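Side-chain contact in nucleotidyltransferase-like protein (Exiguobacterium sibiricum, PDB 3C18), which is of unknown function but may, like the nucleotidyltransferases it resembles, transfer a nucleotidyl group to an as yet unidentified acceptor: residues H158-L163 / P185-L190. Sequence-based numbering, arbitrary orientation.
Sequences HHLARL and PDVYKL
L160 and V187 join helix 146-167 to helix 185-195 inside the helical bundle of the region related to the YgxA-like substrate-binding domain, and their side-chain contact is apolar. L160 projects from its helix with CG anti to the backbone N (chi1 179°), which carries the isobutyl group across to the neighbouring helix. Along this side chain, CB remains at the margin, with V187 CG1 4.3 Å away. The branch point does more: L160 CG meets V187 CG1 at 3.7 Å and V187 CG2 at nearly the same distance. From there the two methyls part. L160 CD2 continues along V187 and rests 3.7 Å from its CG1 and 3.8 Å from its CG2, whereas L160 CD1 comes no nearer than 4.3 Å to V187 CG2. The two side chains therefore cross obliquely, the fork of the valine lying against the CG-CD2 bond of the leucine. L160 also packs on L130 of helix 116-142 and on L212 and L215 of helix 201-218; L215 also touches V187 and L190, so two further helices close round this buried pair. An alanine in place of L160 would end the side chain at CB, and would probably leave both methyls of V187 without their close partner and open a gap between the helices. V187 is placed for a second, looser contact by its own torsion: with CG1 anti to the backbone N (chi1 171°), this methyl also faces the adjoining residue of helix 146-167, where V187 CG1 stands 4.0 Å from A161 N and 4.4 Å from A161 CB.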
# COMPACT_ATOMS: atom_id res chain seq x y z
N HIS A 158 -6.22 -4.37 -13.34
CA HIS A 158 -6.23 -2.94 -12.99
C HIS A 158 -4.79 -2.41 -13.08
O HIS A 158 -4.54 -1.35 -13.62
CB HIS A 158 -6.78 -2.72 -11.58
CG HIS A 158 -7.04 -1.29 -11.27
ND1 HIS A 158 -6.48 -0.64 -10.20
CD2 HIS A 158 -7.78 -0.37 -11.93
CE1 HIS A 158 -6.88 0.62 -10.20
NE2 HIS A 158 -7.67 0.81 -11.24
N HIS A 159 -3.82 -3.17 -12.59
CA HIS A 159 -2.42 -2.73 -12.72
C HIS A 159 -1.97 -2.65 -14.16
O HIS A 159 -1.13 -1.80 -14.52
CB HIS A 159 -1.46 -3.61 -11.92
CG HIS A 159 -1.65 -3.47 -10.46
ND1 HIS A 159 -1.52 -2.27 -9.81
CD2 HIS A 159 -2.00 -4.38 -9.52
CE1 HIS A 159 -1.76 -2.45 -8.52
NE2 HIS A 159 -2.06 -3.71 -8.32
N LEU A 160 -2.51 -3.53 -14.97
CA LEU A 160 -2.16 -3.61 -16.41
C LEU A 160 -2.68 -2.40 -17.17
O LEU A 160 -2.05 -1.89 -18.10
CB LEU A 160 -2.72 -4.90 -17.01
CG LEU A 160 -2.52 -5.23 -18.51
CD1 LEU A 160 -1.11 -5.51 -18.87
CD2 LEU A 160 -3.40 -6.40 -18.94
N ALA A 161 -3.84 -1.93 -16.76
CA ALA A 161 -4.47 -0.72 -17.34
C ALA A 161 -3.63 0.50 -16.97
O ALA A 161 -3.39 1.35 -17.78
CB ALA A 161 -5.87 -0.52 -16.80
N ARG A 162 -3.15 0.57 -15.73
CA ARG A 162 -2.32 1.70 -15.26
C ARG A 162 -0.98 1.71 -16.00
O ARG A 162 -0.51 2.75 -16.46
CB ARG A 162 -2.13 1.66 -13.74
CG ARG A 162 -3.43 1.96 -12.95
CD ARG A 162 -3.29 1.68 -11.46
NE ARG A 162 -2.10 2.30 -10.92
CZ ARG A 162 -2.01 3.57 -10.55
NH1 ARG A 162 -3.05 4.36 -10.68
NH2 ARG A 162 -0.87 4.04 -10.08
N LEU A 163 -0.41 0.53 -16.16
CA LEU A 163 0.86 0.37 -16.90
C LEU A 163 0.71 0.78 -18.33
O LEU A 163 1.54 1.51 -18.91
CB LEU A 163 1.36 -1.07 -16.80
CG LEU A 163 2.61 -1.43 -17.58
CD1 LEU A 163 3.81 -0.57 -17.24
CD2 LEU A 163 2.90 -2.88 -17.31
N PRO A 185 -6.47 -0.67 -26.23
CA PRO A 185 -7.74 -1.39 -26.43
C PRO A 185 -7.67 -2.89 -26.14
O PRO A 185 -8.66 -3.51 -25.77
CB PRO A 185 -8.04 -1.13 -27.90
CG PRO A 185 -7.29 0.14 -28.24
CD PRO A 185 -6.11 0.21 -27.36
N ASP A 186 -6.49 -3.47 -26.32
CA ASP A 186 -6.33 -4.89 -26.06
C ASP A 186 -6.49 -5.17 -24.56
O ASP A 186 -7.03 -6.18 -24.15
CB ASP A 186 -4.97 -5.40 -26.50
CG ASP A 186 -4.89 -5.63 -27.98
OD1 ASP A 186 -5.93 -5.73 -28.66
OD2 ASP A 186 -3.74 -5.77 -28.44
N VAL A 187 -5.99 -4.27 -23.73
CA VAL A 187 -6.12 -4.45 -22.26
C VAL A 187 -7.55 -4.22 -21.85
O VAL A 187 -8.16 -4.99 -21.10
CB VAL A 187 -5.20 -3.50 -21.50
CG1 VAL A 187 -5.51 -3.55 -20.01
CG2 VAL A 187 -3.74 -3.89 -21.82
N TYR A 188 -8.13 -3.18 -22.43
CA TYR A 188 -9.51 -2.83 -22.14
C TYR A 188 -10.44 -3.98 -22.50
O TYR A 188 -11.36 -4.31 -21.76
CB TYR A 188 -9.86 -1.56 -22.89
CG TYR A 188 -11.24 -1.02 -22.66
CD1 TYR A 188 -12.33 -1.51 -23.36
CD2 TYR A 188 -11.44 0.03 -21.78
CE1 TYR A 188 -13.57 -0.99 -23.17
CE2 TYR A 188 -12.70 0.55 -21.59
CZ TYR A 188 -13.75 0.04 -22.28
OH TYR A 188 -15.01 0.57 -22.11
N LYS A 189 -10.17 -4.64 -23.63
CA LYS A 189 -11.03 -5.71 -24.13
C LYS A 189 -10.92 -6.94 -23.26
O LYS A 189 -11.87 -7.65 -23.04
CB LYS A 189 -10.72 -6.08 -25.60
N LEU A 190 -9.73 -7.20 -22.75
CA LEU A 190 -9.51 -8.35 -21.85
C LEU A 190 -10.35 -8.17 -20.56
O LEU A 190 -10.93 -9.10 -20.01
CB LEU A 190 -8.02 -8.46 -21.49
CG LEU A 190 -7.61 -9.72 -20.77
CD1 LEU A 190 -7.95 -10.89 -21.65
CD2 LEU A 190 -6.11 -9.68 -20.41